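Local coordinates for protein glutaconate coenzyme a-transferase (Acidaminococcus fermentans, PDB 1POI) that catalyses the transfer of coenzyme A from acetyl-CoA to glutaconate or (R)-2-hydroxyglutarate, a step in glutamate degradation by the hydroxyglutarate pathway, at residues H19-G24 against V198-A203; W57-G62 against K261-V266; K67-C72 against R84-W89; T96-S101 against D148-Y153. One frame throughout, in Å; residues are numbered along the deposited sequence.

Contact 1 of 4, residues H19-G24 against V198-A203; sequences HIALGG and VDIAEA
Helix-on-sheet packing in a parallel alpha/beta fold comes down here to one side chain, Ile200 of helix 197-203, set against Ala21 and the start of the loop at Gly23, where strand 19-22 runs out. The meeting is apolar. CB and CG2 of Ile200 both lie near Ala21 CB, which points toward this helix. CG1 sits between the backbone N and the carbonyl carbon (chi1 68°), and the extended step beyond it (chi2 175°) carries CD1 further along the strand. That methyl is 4.0 Å from Ala21 CB and at the same time 3.8 Å from Gly23 N and 3.9 Å from Leu22 C, so the branch ends against the peptide that joins Leu22 to Gly23. Ala21 and Gly23, both small, probably let Ile200 come this close to the main chain. Just before the helix, Gln196 NE2 bonds to the carbonyls of Leu22 and Gly24, adding polar ties beside the apolar one. Strand 19-22 runs between strands 46-49 and 174-179 of the sheet; Trp109 of helix 102-114 also packs on Ile200, while Leu22 turns the other way, to helix 55-62.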
# COMPACT_ATOMS: atom_id res chain seq x y z
N HIS A 19 19.51 -29.46 19.45
CA HIS A 19 18.18 -29.22 19.99
C HIS A 19 17.70 -28.20 18.98
O HIS A 19 18.22 -27.07 18.95
CB HIS A 19 18.27 -28.51 21.35
CG HIS A 19 16.93 -28.15 21.94
ND1 HIS A 19 16.10 -27.20 21.38
CD2 HIS A 19 16.29 -28.62 23.04
CE1 HIS A 19 15.01 -27.10 22.12
NE2 HIS A 19 15.10 -27.95 23.13
N ILE A 20 16.77 -28.61 18.10
CA ILE A 20 16.25 -27.72 17.06
C ILE A 20 14.85 -27.23 17.38
O ILE A 20 14.18 -27.73 18.30
CB ILE A 20 16.13 -28.43 15.68
CG1 ILE A 20 15.25 -29.67 15.81
CG2 ILE A 20 17.48 -28.76 15.11
CD1 ILE A 20 14.91 -30.28 14.49
N ALA A 21 14.42 -26.24 16.61
CA ALA A 21 13.08 -25.68 16.70
C ALA A 21 12.64 -25.32 15.27
O ALA A 21 13.38 -24.67 14.49
CB ALA A 21 13.05 -24.48 17.63
N LEU A 22 11.47 -25.83 14.88
CA LEU A 22 10.94 -25.58 13.55
C LEU A 22 9.78 -24.60 13.64
O LEU A 22 8.92 -24.72 14.52
CB LEU A 22 10.48 -26.91 12.91
CG LEU A 22 11.59 -27.95 12.68
CD1 LEU A 22 11.00 -29.31 12.48
CD2 LEU A 22 12.48 -27.58 11.49
N GLY A 23 9.80 -23.60 12.77
CA GLY A 23 8.74 -22.61 12.75
C GLY A 23 7.42 -23.10 12.16
O GLY A 23 7.27 -24.31 11.90
N GLY A 24 6.45 -22.19 12.02
CA GLY A 24 5.16 -22.51 11.45
C GLY A 24 4.19 -23.19 12.39
O GLY A 24 4.58 -23.63 13.46
N VAL A 198 9.41 -15.74 15.62
CA VAL A 198 10.34 -14.68 16.06
C VAL A 198 11.08 -15.04 17.37
O VAL A 198 12.27 -14.75 17.53
CB VAL A 198 9.60 -13.33 16.15
CG1 VAL A 198 10.56 -12.21 16.54
CG2 VAL A 198 8.99 -12.98 14.80
N ASP A 199 10.36 -15.71 18.27
CA ASP A 199 10.91 -16.17 19.53
C ASP A 199 12.10 -17.11 19.27
O ASP A 199 13.21 -16.86 19.71
CB ASP A 199 9.86 -16.96 20.32
CG ASP A 199 8.91 -16.08 21.12
OD1 ASP A 199 9.14 -14.85 21.28
OD2 ASP A 199 7.93 -16.65 21.62
N ILE A 200 11.86 -18.19 18.54
CA ILE A 200 12.92 -19.16 18.25
C ILE A 200 14.09 -18.63 17.40
O ILE A 200 15.15 -19.26 17.37
CB ILE A 200 12.35 -20.49 17.68
CG1 ILE A 200 11.75 -20.29 16.27
CG2 ILE A 200 11.26 -20.97 18.58
CD1 ILE A 200 11.28 -21.57 15.58
N ALA A 201 13.91 -17.49 16.73
CA ALA A 201 15.02 -16.89 15.94
C ALA A 201 15.81 -15.93 16.84
O ALA A 201 16.82 -15.37 16.42
CB ALA A 201 14.49 -16.12 14.73
N GLU A 202 15.25 -15.62 18.01
CA GLU A 202 15.89 -14.76 18.96
C GLU A 202 16.64 -15.68 19.94
O GLU A 202 17.79 -15.41 20.30
CB GLU A 202 14.88 -13.89 19.71
CG GLU A 202 15.52 -13.02 20.79
CD GLU A 202 14.70 -11.78 21.19
OE1 GLU A 202 13.51 -11.92 21.53
OE2 GLU A 202 15.27 -10.67 21.19
N ALA A 203 15.97 -16.76 20.34
CA ALA A 203 16.53 -17.74 21.26
C ALA A 203 17.67 -18.55 20.68
O ALA A 203 18.78 -18.50 21.18
CB ALA A 203 15.46 -18.67 21.77

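Contact 2 of 4, residues W57-G62 against K261-V266; sequences WDMLIG and KVYDKV
Tyr263 of helix 257-266 carries this contact, reaching across to Asp58 and Met59 on helix 55-62. From CB the ring heads straight for the other helix, since CG stands opposite the backbone N (chi1 -174°). Near the far end of the ring its two sides differ: CE1 lies 3.8 Å from Met59 CG, obliquely, whereas CE2 is 3.6 Å from Asp58 OD2, which is at the ring's edge. Met59 bends at its last torsion, and its SD stands 5.2 Å from the centroid of the Tyr263 ring in an oblique Met-aromatic contact. At the tip, Tyr263 OH donates over 2.7 Å to the anti lone pair of Asp58 OD2, with the carboxylate and ring planes 78° apart. The other oxygen, Asp58 OD1, accepts from Phe86 N in the first turn of helix 84-92, a helix end that probably stabilises the negative charge. A phenylalanine in place of Tyr263 would probably leave Asp58 OD2 without its hydroxyl donor and the carboxylate freer to turn. Phe276 of helix 270-282 meets the tyrosine ring edge to face. The arrangement is helix-to-helix packing on the outer side of the alpha/beta core: helix 55-62 covers the sheet, and helix 257-266 is joined to it by a buried tyrosine-carboxylate bond.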
# COMPACT_ATOMS: atom_id res chain seq x y z
N TRP A 57 7.55 -32.75 11.77
CA TRP A 57 8.10 -33.61 12.80
C TRP A 57 7.75 -35.06 12.56
O TRP A 57 8.43 -35.95 13.06
CB TRP A 57 7.66 -33.16 14.19
CG TRP A 57 8.46 -32.00 14.68
CD1 TRP A 57 8.14 -30.67 14.57
CD2 TRP A 57 9.78 -32.05 15.26
NE1 TRP A 57 9.18 -29.90 15.03
CE2 TRP A 57 10.20 -30.72 15.46
CE3 TRP A 57 10.64 -33.10 15.62
CZ2 TRP A 57 11.45 -30.39 16.01
CZ3 TRP A 57 11.88 -32.78 16.16
CH2 TRP A 57 12.27 -31.43 16.35
N ASP A 58 6.71 -35.32 11.78
CA ASP A 58 6.35 -36.70 11.49
C ASP A 58 7.41 -37.31 10.62
O ASP A 58 7.86 -38.42 10.86
CB ASP A 58 5.03 -36.80 10.77
CG ASP A 58 4.39 -38.15 10.94
OD1 ASP A 58 4.23 -38.55 12.11
OD2 ASP A 58 4.03 -38.80 9.93
N MET A 59 7.82 -36.58 9.60
CA MET A 59 8.83 -37.10 8.72
C MET A 59 10.14 -37.40 9.46
O MET A 59 10.69 -38.49 9.29
CB MET A 59 9.00 -36.18 7.53
CG MET A 59 7.75 -36.14 6.66
SD MET A 59 8.02 -35.15 5.20
CE MET A 59 8.88 -36.27 4.19
N LEU A 60 10.57 -36.50 10.34
CA LEU A 60 11.79 -36.70 11.11
C LEU A 60 11.66 -37.93 12.02
O LEU A 60 12.53 -38.79 12.02
CB LEU A 60 12.10 -35.46 11.97
CG LEU A 60 12.43 -34.16 11.23
CD1 LEU A 60 12.57 -32.99 12.21
CD2 LEU A 60 13.68 -34.34 10.38
N ILE A 61 10.56 -38.02 12.76
CA ILE A 61 10.32 -39.15 13.65
C ILE A 61 10.33 -40.48 12.89
O ILE A 61 11.14 -41.37 13.19
CB ILE A 61 8.98 -39.01 14.38
CG1 ILE A 61 9.01 -37.80 15.30
CG2 ILE A 61 8.67 -40.26 15.16
CD1 ILE A 61 7.69 -37.53 15.94
N GLY A 62 9.46 -40.61 11.89
CA GLY A 62 9.37 -41.81 11.08
C GLY A 62 10.70 -42.21 10.47
O GLY A 62 10.95 -43.39 10.29
N LYS A 261 -3.16 -35.34 1.38
CA LYS A 261 -3.99 -36.54 1.48
C LYS A 261 -3.18 -37.78 1.12
O LYS A 261 -3.38 -38.85 1.70
CB LYS A 261 -5.23 -36.45 0.59
CG LYS A 261 -6.27 -35.45 1.05
CD LYS A 261 -7.66 -35.92 0.67
CE LYS A 261 -8.66 -34.76 0.63
NZ LYS A 261 -8.46 -33.86 -0.56
N VAL A 262 -2.27 -37.62 0.17
CA VAL A 262 -1.39 -38.71 -0.25
C VAL A 262 -0.61 -39.10 0.99
O VAL A 262 -0.69 -40.24 1.44
CB VAL A 262 -0.39 -38.24 -1.31
CG1 VAL A 262 0.57 -39.34 -1.63
CG2 VAL A 262 -1.12 -37.80 -2.55
N TYR A 263 0.08 -38.12 1.57
CA TYR A 263 0.87 -38.33 2.77
C TYR A 263 0.04 -38.98 3.89
O TYR A 263 0.53 -39.87 4.58
CB TYR A 263 1.49 -37.01 3.25
CG TYR A 263 2.45 -37.17 4.41
CD1 TYR A 263 3.79 -37.48 4.19
CD2 TYR A 263 2.00 -37.12 5.74
CE1 TYR A 263 4.65 -37.75 5.26
CE2 TYR A 263 2.85 -37.39 6.81
CZ TYR A 263 4.17 -37.71 6.56
OH TYR A 263 5.01 -37.97 7.61
N ASP A 264 -1.22 -38.57 4.04
CA ASP A 264 -2.08 -39.13 5.08
C ASP A 264 -2.20 -40.64 5.00
O ASP A 264 -2.23 -41.32 6.02
CB ASP A 264 -3.48 -38.54 5.02
CG ASP A 264 -4.50 -39.35 5.86
OD1 ASP A 264 -4.39 -39.38 7.10
OD2 ASP A 264 -5.43 -39.95 5.27
N LYS A 265 -2.34 -41.15 3.78
CA LYS A 265 -2.50 -42.57 3.59
C LYS A 265 -1.16 -43.27 3.53
O LYS A 265 -0.98 -44.34 4.12
CB LYS A 265 -3.36 -42.85 2.34
CG LYS A 265 -2.74 -42.45 1.01
CD LYS A 265 -2.32 -43.68 0.21
CE LYS A 265 -1.48 -43.30 -1.02
NZ LYS A 265 -0.83 -44.51 -1.63
N VAL A 266 -0.22 -42.67 2.82
CA VAL A 266 1.13 -43.19 2.70
C VAL A 266 1.75 -43.48 4.09
O VAL A 266 2.21 -44.59 4.35
CB VAL A 266 2.00 -42.19 1.96
CG1 VAL A 266 3.44 -42.45 2.23
CG2 VAL A 266 1.72 -42.28 0.47

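Contact 3 of 4, residues K67-C72 against R84-W89; sequences KAYINC and RRFRKW
Phe86 of helix 84-92 brings the CE1 corner of its ring against both Tyr69 and Asn71, two residues that point toward the helix from strand 66-71. The two aromatic rings meet rim to rim, neither lying over the face of the other: their centroids are 6.0 Å apart and their planes stand at 72°. Phe86 CE1 approaches the edge of the tyrosine ring close to its plane, 3.6 Å from Tyr69 CE2, while the same tyrosine atom stands oblique to the phenylalanine. Tyr69 sends its ring out toward the helix with CG anti to its N (chi1 176°), and its hydroxyl is hydrogen-bonded to Thr74. The helix belongs to a beta-alpha-beta crossover, linking strand 66-71 to its parallel neighbour 96-99, and Met97 of that second strand packs against all three side chains. Asn71 comes at Phe86 from the opposite direction, its amide turned only 34° from the ring plane. Asn71 OD1 is 3.8 Å from Phe86 CE1, and Asn71 ND2 lies 4.0 Å from Phe86 CZ, a van der Waals approach that leaves the N-H groups to others. ND2 donates to Asp99 OD1 and to the backbone of another protein's chain in the assembly. With a leucine at Asn71, Asp99 OD1 and that neighbouring backbone would probably lose their amide donor in a buried setting.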
# COMPACT_ATOMS: atom_id res chain seq x y z
N LYS A 67 15.85 -38.16 18.97
CA LYS A 67 16.33 -38.79 20.21
C LYS A 67 15.30 -38.61 21.31
O LYS A 67 14.93 -39.55 22.00
CB LYS A 67 17.67 -38.15 20.60
CG LYS A 67 18.47 -38.88 21.67
CD LYS A 67 19.85 -38.23 21.92
CE LYS A 67 19.74 -36.89 22.66
NZ LYS A 67 21.08 -36.36 23.15
N ALA A 68 14.81 -37.38 21.44
CA ALA A 68 13.78 -37.04 22.42
C ALA A 68 12.92 -35.98 21.75
O ALA A 68 13.45 -35.09 21.05
CB ALA A 68 14.42 -36.50 23.67
N TYR A 69 11.62 -36.06 21.96
CA TYR A 69 10.67 -35.14 21.36
C TYR A 69 9.78 -34.57 22.45
O TYR A 69 9.20 -35.34 23.24
CB TYR A 69 9.86 -35.92 20.33
CG TYR A 69 8.75 -35.19 19.64
CD1 TYR A 69 9.01 -34.08 18.81
CD2 TYR A 69 7.43 -35.61 19.79
CE1 TYR A 69 7.97 -33.43 18.15
CE2 TYR A 69 6.39 -34.97 19.13
CZ TYR A 69 6.66 -33.89 18.32
OH TYR A 69 5.61 -33.29 17.67
N ILE A 70 9.73 -33.23 22.55
CA ILE A 70 8.93 -32.55 23.57
C ILE A 70 7.61 -32.23 22.86
O ILE A 70 7.55 -31.40 21.95
CB ILE A 70 9.65 -31.25 24.14
CG1 ILE A 70 11.14 -31.52 24.44
CG2 ILE A 70 8.97 -30.80 25.44
CD1 ILE A 70 11.42 -32.70 25.36
N ASN A 71 6.53 -32.81 23.36
CA ASN A 71 5.25 -32.71 22.70
C ASN A 71 4.04 -32.06 23.35
O ASN A 71 3.77 -32.24 24.57
CB ASN A 71 4.87 -34.13 22.27
CG ASN A 71 3.70 -34.16 21.35
OD1 ASN A 71 3.83 -33.84 20.16
ND2 ASN A 71 2.53 -34.54 21.87
N CYS A 72 3.25 -31.40 22.50
CA CYS A 72 1.99 -30.75 22.91
C CYS A 72 0.86 -31.14 21.96
O CYS A 72 -0.25 -31.41 22.42
CB CYS A 72 2.12 -29.23 23.02
SG CYS A 72 2.49 -28.33 21.49
N ARG A 84 0.67 -40.25 11.89
CA ARG A 84 0.85 -41.69 11.94
C ARG A 84 2.23 -42.22 12.31
O ARG A 84 2.31 -43.09 13.15
CB ARG A 84 0.31 -42.30 10.64
CG ARG A 84 -1.12 -41.81 10.36
CD ARG A 84 -1.54 -42.08 8.93
NE ARG A 84 -2.88 -41.56 8.64
CZ ARG A 84 -4.01 -42.01 9.19
NH1 ARG A 84 -3.98 -43.00 10.07
NH2 ARG A 84 -5.17 -41.48 8.85
N ARG A 85 3.30 -41.70 11.72
CA ARG A 85 4.64 -42.18 12.07
C ARG A 85 4.83 -41.88 13.56
O ARG A 85 5.31 -42.72 14.32
CB ARG A 85 5.72 -41.47 11.26
CG ARG A 85 6.13 -42.14 9.94
CD ARG A 85 5.22 -43.27 9.50
NE ARG A 85 5.52 -44.55 10.14
CZ ARG A 85 4.60 -45.45 10.46
NH1 ARG A 85 3.31 -45.24 10.21
NH2 ARG A 85 4.96 -46.60 11.01
N PHE A 86 4.37 -40.70 13.95
CA PHE A 86 4.43 -40.20 15.32
C PHE A 86 3.74 -41.17 16.29
O PHE A 86 4.39 -41.77 17.12
CB PHE A 86 3.81 -38.78 15.35
CG PHE A 86 3.34 -38.32 16.72
CD1 PHE A 86 4.23 -37.79 17.64
CD2 PHE A 86 2.00 -38.45 17.09
CE1 PHE A 86 3.80 -37.40 18.91
CE2 PHE A 86 1.57 -38.06 18.36
CZ PHE A 86 2.47 -37.54 19.27
N ARG A 87 2.43 -41.40 16.15
CA ARG A 87 1.74 -42.29 17.08
C ARG A 87 2.18 -43.74 16.99
O ARG A 87 1.96 -44.51 17.93
CB ARG A 87 0.22 -42.18 16.94
CG ARG A 87 -0.36 -42.68 15.63
CD ARG A 87 -1.37 -43.83 15.85
NE ARG A 87 -2.56 -43.46 16.63
CZ ARG A 87 -3.58 -42.74 16.15
NH1 ARG A 87 -3.58 -42.30 14.89
NH2 ARG A 87 -4.64 -42.50 16.93
N LYS A 88 2.80 -44.12 15.88
CA LYS A 88 3.25 -45.50 15.71
C LYS A 88 4.55 -45.71 16.47
O LYS A 88 4.67 -46.63 17.29
CB LYS A 88 3.43 -45.84 14.22
CG LYS A 88 3.50 -47.33 13.94
CD LYS A 88 2.42 -48.11 14.68
CE LYS A 88 2.97 -48.83 15.92
NZ LYS A 88 1.88 -49.28 16.85
N TRP A 89 5.53 -44.86 16.21
CA TRP A 89 6.78 -44.98 16.90
C TRP A 89 6.61 -44.83 18.40
O TRP A 89 7.24 -45.55 19.17
CB TRP A 89 7.78 -43.99 16.37
CG TRP A 89 8.35 -44.42 15.10
CD1 TRP A 89 7.68 -44.86 14.01
CD2 TRP A 89 9.74 -44.44 14.77
NE1 TRP A 89 8.57 -45.15 13.00
CE2 TRP A 89 9.84 -44.90 13.44
CE3 TRP A 89 10.91 -44.11 15.47
CZ2 TRP A 89 11.07 -45.03 12.79
CZ3 TRP A 89 12.13 -44.24 14.82
CH2 TRP A 89 12.20 -44.70 13.50

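Contact 4 of 4, residues T96-S101 against D148-Y153; sequences TMEDYS and DDKFKY
Lys150 gives up the most surface here, threading its fully extended chain between Glu98 and Tyr100 until its ammonium group arrives at strand 96-99. Every torsion from chi1 (178°) onward is close to trans, which gives the side chain its full reach. At the tip, Lys150 NZ donates to Asp99 O over 2.8 Å, in the carbonyl plane, and forms a salt bridge of 2.8 Å with Glu98 OE1. The lysine meets this carboxylate from above its plane, at 69°, while Asp99 N takes the anti lone pair of Glu98 OE1 at 2.9 Å. Outside the two segments, Gly134 N donates to the same oxygen, Arg140 pairs with Glu98 OE2, and Lys150 NZ also donates to Glu132 O, so the buried charges are probably well compensated. Tyr100 slides past Lys150 the other way. Its ring lies alongside the aliphatic part, with Tyr100 CE1 3.5 Å from Lys150 CG, and Tyr100 OH donates to Lys150 O over 2.6 Å. Segment 96-101 thus holds Lys150 at both ends, by Tyr100 at its carbonyl and by Glu98 and Asp99 at its ammonium group. Strand 96-99 is the outermost strand of the parallel sheet within this chain and leads into helix 102-114; segment 148-153 enters strand 152-156 of the small antiparallel sheet, and Arg140 of helix 137-141 packs on both Tyr100 and Lys150.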
# COMPACT_ATOMS: atom_id res chain seq x y z
N THR A 96 11.50 -41.46 22.38
CA THR A 96 11.60 -40.87 23.73
C THR A 96 10.74 -39.60 23.64
O THR A 96 11.08 -38.67 22.90
CB THR A 96 13.06 -40.40 24.09
OG1 THR A 96 14.03 -41.39 23.73
CG2 THR A 96 13.17 -40.15 25.58
N MET A 97 9.70 -39.50 24.46
CA MET A 97 8.84 -38.33 24.35
C MET A 97 8.20 -37.78 25.62
O MET A 97 7.67 -38.54 26.45
CB MET A 97 7.71 -38.64 23.35
CG MET A 97 6.71 -37.52 23.15
SD MET A 97 5.36 -38.04 22.13
CE MET A 97 4.21 -38.41 23.38
N GLU A 98 8.17 -36.46 25.72
CA GLU A 98 7.55 -35.79 26.87
C GLU A 98 6.31 -35.02 26.38
O GLU A 98 6.26 -34.57 25.24
CB GLU A 98 8.54 -34.82 27.53
CG GLU A 98 8.10 -34.30 28.88
CD GLU A 98 7.64 -35.40 29.84
OE1 GLU A 98 6.48 -35.81 29.76
OE2 GLU A 98 8.44 -35.84 30.70
N ASP A 99 5.32 -34.89 27.24
CA ASP A 99 4.11 -34.16 26.94
C ASP A 99 3.96 -32.97 27.85
O ASP A 99 3.96 -33.12 29.08
CB ASP A 99 2.87 -35.01 27.21
CG ASP A 99 2.41 -35.78 26.01
OD1 ASP A 99 2.39 -35.21 24.88
OD2 ASP A 99 2.06 -36.96 26.22
N TYR A 100 3.80 -31.80 27.25
CA TYR A 100 3.53 -30.56 27.98
C TYR A 100 2.28 -30.02 27.26
O TYR A 100 1.98 -30.41 26.13
CB TYR A 100 4.65 -29.51 27.82
CG TYR A 100 5.91 -29.72 28.66
CD1 TYR A 100 5.88 -29.59 30.05
CD2 TYR A 100 7.12 -30.04 28.06
CE1 TYR A 100 7.03 -29.77 30.82
CE2 TYR A 100 8.27 -30.23 28.82
CZ TYR A 100 8.22 -30.09 30.19
OH TYR A 100 9.36 -30.29 30.92
N SER A 101 1.54 -29.15 27.93
CA SER A 101 0.37 -28.51 27.35
C SER A 101 0.97 -27.57 26.30
O SER A 101 2.09 -27.10 26.46
CB SER A 101 -0.33 -27.67 28.41
OG SER A 101 0.21 -26.35 28.41
N ASP A 148 16.85 -32.44 33.46
CA ASP A 148 16.80 -33.57 34.37
C ASP A 148 15.44 -33.61 35.00
O ASP A 148 15.02 -34.64 35.47
CB ASP A 148 17.86 -33.47 35.47
CG ASP A 148 19.27 -33.77 34.97
OD1 ASP A 148 19.48 -34.11 33.78
OD2 ASP A 148 20.19 -33.66 35.79
N ASP A 149 14.77 -32.46 35.02
CA ASP A 149 13.41 -32.37 35.58
C ASP A 149 12.40 -31.80 34.60
O ASP A 149 12.68 -30.80 33.92
CB ASP A 149 13.40 -31.50 36.83
CG ASP A 149 14.08 -32.16 37.99
OD1 ASP A 149 13.46 -33.01 38.67
OD2 ASP A 149 15.26 -31.82 38.21
N LYS A 150 11.27 -32.48 34.47
CA LYS A 150 10.21 -32.02 33.59
C LYS A 150 9.71 -30.67 34.18
O LYS A 150 9.63 -29.67 33.47
CB LYS A 150 9.07 -33.05 33.57
CG LYS A 150 7.89 -32.63 32.72
CD LYS A 150 6.78 -33.65 32.74
CE LYS A 150 5.67 -33.20 31.81
NZ LYS A 150 4.77 -34.29 31.44
N PHE A 151 9.43 -30.65 35.48
CA PHE A 151 8.97 -29.44 36.14
C PHE A 151 9.30 -29.54 37.64
O PHE A 151 9.80 -30.57 38.10
CB PHE A 151 7.45 -29.27 35.95
CG PHE A 151 6.61 -30.18 36.81
CD1 PHE A 151 6.37 -31.49 36.42
CD2 PHE A 151 6.12 -29.74 38.02
CE1 PHE A 151 5.65 -32.36 37.24
CE2 PHE A 151 5.40 -30.61 38.86
CZ PHE A 151 5.17 -31.91 38.47
N LYS A 152 8.99 -28.49 38.38
CA LYS A 152 9.22 -28.47 39.83
C LYS A 152 8.16 -27.57 40.46
O LYS A 152 7.93 -26.46 39.98
CB LYS A 152 10.61 -27.91 40.11
CG LYS A 152 11.56 -28.88 40.76
CD LYS A 152 13.01 -28.55 40.42
CE LYS A 152 13.99 -29.21 41.38
NZ LYS A 152 13.81 -30.70 41.47
N TYR A 153 7.43 -28.08 41.44
CA TYR A 153 6.42 -27.27 42.12
C TYR A 153 7.14 -26.35 43.08
O TYR A 153 7.94 -26.80 43.90
CB TYR A 153 5.46 -28.15 42.93
CG TYR A 153 4.38 -28.81 42.13
CD1 TYR A 153 3.59 -28.07 41.24
CD2 TYR A 153 4.12 -30.17 42.26
CE1 TYR A 153 2.57 -28.68 40.52
CE2 TYR A 153 3.11 -30.78 41.55
CZ TYR A 153 2.33 -30.03 40.68
OH TYR A 153 1.32 -30.63 39.97

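Overall arrangement
From the N terminus, strand 19-22 opens contact 1 and helix 55-62 opens contact 2 before either has closed. Contact 3 then completes a short loop from strand 66-71 to helix 84-92, and contact 4 follows in series, running from strand 96-99 to segment 148-153. Both fall within the two long loops, which cross: contact 1 closes at helix 197-203, contact 2 only at helix 257-266. Strands 66-71 and 96-99 are sheet neighbours, so contacts 3 and 4 adjoin; an Asp264–Arg84 salt bridge joins contacts 2 and 3, and Leu22 packing on Trp57 joins 1 and 2. Contacts 1 and 3 fasten helices to the parallel sheet, contact 2 brings in a C-terminal helix, and contact 4 links the sheet's edge strand to the segment entering the antiparallel sheet.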